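Local coordinates for pheromone cOB1/lipoprotein, YaeC family (Enterococcus faecalis, PDB 4EF1), which probably binds methionine as the substrate-binding lipoprotein of an uptake system, and also serves as the precursor of the pheromone cOB1, at residues 81-85 with 198-203; 60-66 with 110-116. One frame throughout, in Å; residues are numbered along the deposited sequence. Where two conformers were deposited one is given.

Contact 1. Residues 81-85 with 198-203. With MSE (selenomethionine), chain C.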
loop_
_atom_site.group_PDB
_atom_site.type_symbol
_atom_site.label_atom_id
_atom_site.label_comp_id
_atom_site.label_asym_id
_atom_site.label_seq_id
_atom_site.Cartn_x
_atom_site.Cartn_y
_atom_site.Cartn_z
ATOM N N ILE A 81 10.622 1.851 1.918
ATOM C CA ILE A 81 11.235 1.507 0.632
ATOM C C ILE A 81 10.582 2.201 -0.573
ATOM O O ILE A 81 11.265 2.673 -1.468
ATOM C CB ILE A 81 11.206 0.018 0.422
ATOM C CG1 ILE A 81 11.829 -0.729 1.586
ATOM C CG2 ILE A 81 11.910 -0.353 -0.888
ATOM C CD1 ILE A 81 13.258 -0.379 1.954
ATOM N N HIS A 82 9.261 2.289 -0.589
ATOM C CA HIS A 82 8.530 2.881 -1.720
ATOM C C HIS A 82 7.120 3.303 -1.405
ATOM O O HIS A 82 6.530 2.806 -0.480
ATOM C CB HIS A 82 8.487 1.900 -2.887
ATOM C CG HIS A 82 7.468 0.785 -2.735
ATOM N ND1 HIS A 82 7.784 -0.423 -2.252
ATOM C CD2 HIS A 82 6.131 0.725 -3.091
ATOM C CE1 HIS A 82 6.734 -1.209 -2.290
ATOM N NE2 HIS A 82 5.695 -0.500 -2.786
ATOM N N LEU A 83 6.565 4.161 -2.275
ATOM C CA LEU A 83 5.180 4.677 -2.209
ATOM C C LEU A 83 4.363 4.100 -3.372
ATOM O O LEU A 83 4.901 3.835 -4.494
ATOM C CB LEU A 83 5.171 6.209 -2.387
ATOM C CG LEU A 83 6.171 7.089 -1.654
ATOM C CD1 LEU A 83 5.961 8.578 -1.930
ATOM C CD2 LEU A 83 6.109 6.793 -0.160
ATOM N N GLU A 84 3.064 3.933 -3.122
ATOM C CA GLU A 84 2.100 3.498 -4.137
ATOM C C GLU A 84 0.890 4.464 -4.118
ATOM O O GLU A 84 -0.125 4.165 -3.458
ATOM C CB GLU A 84 1.587 2.101 -3.782
ATOM C CG GLU A 84 2.615 1.032 -3.876
ATOM C CD GLU A 84 2.059 -0.351 -3.566
ATOM O OE1 GLU A 84 0.793 -0.585 -3.479
ATOM O OE2 GLU A 84 2.941 -1.207 -3.404
ATOM N N PRO A 85 1.006 5.608 -4.819
ATOM C CA PRO A 85 -0.108 6.559 -4.907
ATOM C C PRO A 85 -1.355 5.801 -5.319
ATOM O O PRO A 85 -1.357 5.113 -6.358
ATOM C CB PRO A 85 0.355 7.549 -5.991
ATOM C CG PRO A 85 1.837 7.449 -5.972
ATOM C CD PRO A 85 2.119 6.010 -5.687
ATOM N N SER A 198 1.673 10.932 -1.255
ATOM C CA SER A 198 1.607 9.582 -0.701
ATOM C C SER A 198 2.670 9.304 0.354
ATOM O O SER A 198 2.734 8.180 0.871
ATOM C CB SER A 198 1.726 8.558 -1.842
ATOM O OG SER A 198 2.938 8.715 -2.551
ATOM N N SER A 199 3.473 10.327 0.696
ATOM C CA SER A 199 4.632 10.178 1.601
ATOM C C SER A 199 4.367 9.395 2.894
ATOM O O SER A 199 5.156 8.463 3.239
ATOM C CB SER A 199 5.274 11.555 1.888
ATOM O OG SER A 199 4.305 12.582 2.091
ATOM N N PRO A 200 3.258 9.724 3.602
ATOM C CA PRO A 200 2.984 8.966 4.832
ATOM C C PRO A 200 2.639 7.492 4.593
ATOM O O PRO A 200 2.669 6.714 5.524
ATOM C CB PRO A 200 1.783 9.699 5.445
ATOM C CG PRO A 200 1.577 10.930 4.612
ATOM C CD PRO A 200 2.116 10.594 3.265
ATOM N N TYR A 201 2.341 7.118 3.357
ATOM C CA TYR A 201 1.984 5.749 3.008
ATOM C C TYR A 201 3.121 4.960 2.344
ATOM O O TYR A 201 2.862 4.046 1.596
ATOM C CB TYR A 201 0.708 5.741 2.132
ATOM C CG TYR A 201 -0.398 6.399 2.890
ATOM C CD1 TYR A 201 -1.001 5.755 3.970
ATOM C CD2 TYR A 201 -0.752 7.754 2.631
ATOM C CE1 TYR A 201 -1.948 6.417 4.747
ATOM C CE2 TYR A 201 -1.721 8.381 3.367
ATOM C CZ TYR A 201 -2.319 7.713 4.416
ATOM O OH TYR A 201 -3.239 8.355 5.145
ATOM N N ALA A 202 4.358 5.269 2.690
ATOM C CA ALA A 202 5.523 4.491 2.200
ATOM C C ALA A 202 5.410 3.057 2.750
ATOM O O ALA A 202 5.038 2.845 3.905
ATOM C CB ALA A 202 6.864 5.147 2.629
ATOM N N ASN A 203 5.673 2.097 1.894
ATOM C CA ASN A 203 5.677 0.695 2.261
ATOM C C ASN A 203 7.031 0.363 2.890
ATOM O O ASN A 203 8.077 0.758 2.358
ATOM C CB ASN A 203 5.412 -0.193 1.059
ATOM C CG ASN A 203 3.943 -0.227 0.661
ATOM O OD1 ASN A 203 3.434 -1.242 0.158
ATOM N ND2 ASN A 203 3.244 0.899 0.891
HETATM N N MSE C 301 0.848 -1.772 -0.987
HETATM C CA MSE C 301 -0.298 -1.122 -0.233
HETATM C C MSE C 301 -0.354 0.396 -0.429
HETATM O O MSE C 301 0.691 1.062 -0.376
HETATM O OXT MSE C 301 -1.463 0.980 -0.562
HETATM C CB MSE C 301 -0.275 -1.474 1.255
HETATM C CG MSE C 301 -1.491 -0.999 2.060
HETATM SE SE MSE C 301 -1.203 -1.255 3.945
HETATM C CE MSE C 301 -1.238 -3.244 4.033
HETATM O O HOH W 1 1.532 3.533 -0.667
#
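L83 and A202 form the dense part of this contact: CD2 of L83 lies 3.3 Å from CB of A202, tighter than carbon atoms usually pack. CG of L83 stands opposite the carbonyl carbon (chi1 -45°), and from there the CD2 branch presses on the loop. On the other face of the paired backbones, N203 lays its CB over one face of the H82 ring, a CH-pi contact of 3.9 Å to the ring centroid. N203 O accepts from I81 N at 2.8 Å, and N203 N donates to H82 O. Two residues, I81 and H82, thus face one, a classic beta bulge, placed where both segments pass from one sheet to the other in a periplasmic-binding-protein fold. At this crossing E84 OE1 and N203 OD1 both accept from the ligand amino group, OE1 at 2.8 Å from MSE N. N203 ND2 answers at the carboxylate, 2.9 Å from MSE O, while H15 also bonds OD1. H82 positions E84 from behind: its NE2 meets the anti side of OE2 at 2.9 Å, and Y57 holds ND1. The loose side lies toward the 3-10 turn, where exposed S199 directs its CB away from the strand.

Contact 2. Residues 60-66 with 110-116. With MSE (selenomethionine), chain C.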
loop_
_atom_site.group_PDB
_atom_site.type_symbol
_atom_site.label_atom_id
_atom_site.label_comp_id
_atom_site.label_asym_id
_atom_site.label_seq_id
_atom_site.Cartn_x
_atom_site.Cartn_y
_atom_site.Cartn_z
ATOM N N HIS A 60 2.292 -0.098 4.821
ATOM C CA HIS A 60 2.701 1.246 5.184
ATOM C C HIS A 60 2.564 1.452 6.684
ATOM O O HIS A 60 1.977 0.620 7.353
ATOM C CB HIS A 60 1.956 2.317 4.357
ATOM C CG HIS A 60 0.434 2.206 4.347
ATOM N ND1 HIS A 60 -0.316 2.298 5.474
ATOM C CD2 HIS A 60 -0.459 2.170 3.288
ATOM C CE1 HIS A 60 -1.636 2.228 5.154
ATOM N NE2 HIS A 60 -1.732 2.154 3.820
ATOM N N VAL A 61 3.146 2.526 7.216
ATOM C CA VAL A 61 3.212 2.787 8.667
ATOM C C VAL A 61 1.852 2.934 9.364
ATOM O O VAL A 61 1.645 2.367 10.417
ATOM C CB VAL A 61 4.157 3.974 9.037
ATOM C CG1 VAL A 61 4.087 4.314 10.536
ATOM C CG2 VAL A 61 5.612 3.634 8.656
ATOM N N PRO A 62 0.909 3.680 8.762
ATOM C CA PRO A 62 -0.399 3.724 9.432
ATOM C C PRO A 62 -1.075 2.333 9.575
ATOM O O PRO A 62 -1.655 2.024 10.622
ATOM C CB PRO A 62 -1.196 4.704 8.556
ATOM C CG PRO A 62 -0.170 5.579 7.924
ATOM C CD PRO A 62 1.009 4.664 7.665
ATOM N N PHE A 63 -0.939 1.474 8.559
ATOM C CA PHE A 63 -1.477 0.138 8.629
ATOM C C PHE A 63 -0.715 -0.655 9.719
ATOM O O PHE A 63 -1.317 -1.331 10.528
ATOM C CB PHE A 63 -1.347 -0.579 7.284
ATOM C CG PHE A 63 -1.947 -1.960 7.283
ATOM C CD1 PHE A 63 -1.216 -3.033 7.721
ATOM C CD2 PHE A 63 -3.240 -2.169 6.826
ATOM C CE1 PHE A 63 -1.765 -4.315 7.743
ATOM C CE2 PHE A 63 -3.801 -3.439 6.834
ATOM C CZ PHE A 63 -3.060 -4.524 7.286
ATOM N N PHE A 64 0.620 -0.571 9.662
ATOM C CA PHE A 64 1.528 -1.219 10.634
ATOM C C PHE A 64 1.109 -0.873 12.083
ATOM O O PHE A 64 0.976 -1.784 12.948
ATOM C CB PHE A 64 2.983 -0.768 10.327
ATOM C CG PHE A 64 4.020 -1.232 11.313
ATOM C CD1 PHE A 64 4.575 -2.494 11.211
ATOM C CD2 PHE A 64 4.479 -0.384 12.315
ATOM C CE1 PHE A 64 5.526 -2.924 12.116
ATOM C CE2 PHE A 64 5.437 -0.801 13.223
ATOM C CZ PHE A 64 5.961 -2.079 13.132
ATOM N N ASN A 65 0.925 0.415 12.358
ATOM C CA ASN A 65 0.562 0.864 13.738
ATOM C C ASN A 65 -0.791 0.297 14.183
ATOM O O ASN A 65 -0.972 -0.120 15.355
ATOM C CB ASN A 65 0.534 2.394 13.844
ATOM C CG ASN A 65 1.917 3.046 13.716
ATOM O OD1 ASN A 65 2.952 2.395 13.812
ATOM N ND2 ASN A 65 1.922 4.344 13.447
ATOM N N GLU A 66 -1.754 0.303 13.273
ATOM C CA GLU A 66 -3.064 -0.296 13.592
ATOM C C GLU A 66 -2.938 -1.801 13.907
ATOM O O GLU A 66 -3.539 -2.273 14.854
ATOM C CB GLU A 66 -4.027 -0.098 12.456
ATOM C CG GLU A 66 -5.329 -0.781 12.779
ATOM C CD GLU A 66 -6.297 -0.631 11.698
ATOM O OE1 GLU A 66 -6.102 -1.330 10.668
ATOM O OE2 GLU A 66 -7.240 0.150 11.895
ATOM N N SER A 110 -10.037 -1.538 5.395
ATOM C CA SER A 110 -8.798 -1.164 6.045
ATOM C C SER A 110 -8.859 0.326 6.369
ATOM O O SER A 110 -8.685 1.168 5.495
ATOM C CB SER A 110 -7.573 -1.507 5.187
ATOM O OG SER A 110 -6.343 -1.180 5.844
ATOM N N VAL A 111 -9.093 0.627 7.662
ATOM C CA VAL A 111 -9.380 1.992 8.111
ATOM C C VAL A 111 -8.238 2.964 7.864
ATOM O O VAL A 111 -8.462 4.166 7.604
ATOM C CB VAL A 111 -9.851 2.033 9.613
ATOM C CG1 VAL A 111 -11.060 1.129 9.869
ATOM C CG2 VAL A 111 -8.755 1.627 10.523
ATOM N N SER A 112 -7.004 2.459 7.902
ATOM C CA SER A 112 -5.864 3.323 7.668
ATOM C C SER A 112 -5.754 3.861 6.218
ATOM O O SER A 112 -4.999 4.798 5.996
ATOM C CB SER A 112 -4.558 2.699 8.153
ATOM O OG SER A 112 -4.176 1.572 7.410
ATOM N N ASP A 113 -6.473 3.280 5.249
ATOM C CA ASP A 113 -6.521 3.811 3.868
ATOM C C ASP A 113 -7.687 4.789 3.669
ATOM O O ASP A 113 -7.788 5.405 2.620
ATOM C CB ASP A 113 -6.656 2.686 2.826
ATOM C CG ASP A 113 -5.352 1.938 2.563
ATOM O OD1 ASP A 113 -4.262 2.537 2.699
ATOM O OD2 ASP A 113 -5.424 0.755 2.162
ATOM N N TRP A 114 -8.568 4.904 4.647
ATOM C CA TRP A 114 -9.742 5.800 4.514
ATOM C C TRP A 114 -9.388 7.237 4.278
ATOM O O TRP A 114 -10.008 7.854 3.434
ATOM C CB TRP A 114 -10.714 5.683 5.689
ATOM C CG TRP A 114 -11.367 4.322 5.806
ATOM C CD1 TRP A 114 -11.253 3.232 4.949
ATOM C CD2 TRP A 114 -12.323 3.900 6.817
ATOM N NE1 TRP A 114 -12.037 2.200 5.358
ATOM C CE2 TRP A 114 -12.692 2.524 6.480
ATOM C CE3 TRP A 114 -12.875 4.490 7.939
ATOM C CZ2 TRP A 114 -13.593 1.808 7.235
ATOM C CZ3 TRP A 114 -13.750 3.756 8.708
ATOM C CH2 TRP A 114 -14.095 2.437 8.377
ATOM N N PRO A 115 -8.383 7.773 5.006
ATOM C CA PRO A 115 -7.964 9.138 4.740
ATOM C C PRO A 115 -7.505 9.440 3.304
ATOM O O PRO A 115 -7.546 10.607 2.882
ATOM C CB PRO A 115 -6.803 9.343 5.716
ATOM C CG PRO A 115 -7.094 8.428 6.869
ATOM C CD PRO A 115 -7.649 7.209 6.168
ATOM N N ARG A 116 -7.042 8.420 2.611
ATOM C CA ARG A 116 -6.538 8.535 1.255
ATOM C C ARG A 116 -7.658 8.809 0.234
ATOM O O ARG A 116 -7.492 9.642 -0.633
ATOM C CB ARG A 116 -5.765 7.279 0.892
ATOM C CG ARG A 116 -4.646 6.900 1.871
ATOM C CD ARG A 116 -3.888 5.650 1.523
ATOM N NE ARG A 116 -2.865 5.814 0.481
ATOM C CZ ARG A 116 -2.135 4.815 0.002
ATOM N NH1 ARG A 116 -2.240 3.587 0.525
ATOM N NH2 ARG A 116 -1.235 5.054 -0.931
HETATM N N MSE C 301 0.848 -1.772 -0.987
HETATM C CA MSE C 301 -0.298 -1.122 -0.233
HETATM C C MSE C 301 -0.354 0.396 -0.429
HETATM O O MSE C 301 0.691 1.062 -0.376
HETATM O OXT MSE C 301 -1.463 0.980 -0.562
HETATM C CB MSE C 301 -0.275 -1.474 1.255
HETATM C CG MSE C 301 -1.491 -0.999 2.060
HETATM SE SE MSE C 301 -1.203 -1.255 3.945
HETATM C CE MSE C 301 -1.238 -3.244 4.033
HETATM O O HOH W 2 -5.973 -0.339 8.167
HETATM O O HOH W 3 -8.885 -1.595 9.409
#
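The ring of F63 meets S110 at its edge, with OG of S110 near the ring plane and 3.4 Å from CD2 of F63. One face of that ring carries the ligand methyl, MSE CE standing 3.4 Å above the centre. CG of F63 points away from the backbone N (chi1 -177°), a setting that swings the ring into the cleft. H60 receives the neighbouring ligand atom: MSE SE sits over the centre of the imidazole, so two aromatic faces flank the end of the side chain. The imidazole is itself fixed at both nitrogens. ND1 accepts from F63 N at 3.3 Å, making H60 the N-cap of helix 61-71, and NE2 donates to D113 OD1 at 2.8 Å with an N-H...O angle of 159°. This pattern is consistent with a neutral ring protonated on NE2. The two segments begin helices that follow strands of different sheets, 55-60 and 104-108, and they face each other across the cleft of a two-lobed, type II periplasmic-binding-protein fold, with selenomethionine between them. D113 is a shared acceptor, its carboxylate plane turned 69° from the H60 ring. R116 NH1 reaches the same OD1 from the opposite face of the carboxylate, 3.1 Å away in a salt bridge, and N176 takes OD2. From that position NH1 also donates to the ligand carboxylate, 2.9 Å from MSE OXT, while NE of R116 pairs with E195. Nearer the helix flank, S112 packs OG against F63 CA at 3.3 Å. Farther out the direct contacts give way to water: one molecule links E66 OE1 with S112 N and S110 OG, and a second joins the same carboxylate oxygen to V111 N.

Overall arrangement
From the N terminus the chain first reaches 60-66, at the end of strand 55-60 and the start of helix 61-71, and then 81-85, where strand 75-83 leaves the six-stranded sheet. It enters the five-stranded sheet and arrives at 110-116, where contact 2 closes a loop of 43 intervening residues across the cleft. Only at 198-203, on the way back to strand 203-208, does contact 1 close, over 112 residues. The segments alternate, so the two loops cross rather than nest. Contact 1 joins the two interlobe crossings; contact 2 joins lobe to lobe. Their centres lie 11 Å apart, both touch the ligand, and A202 O lies 3.2 Å from H60 CB.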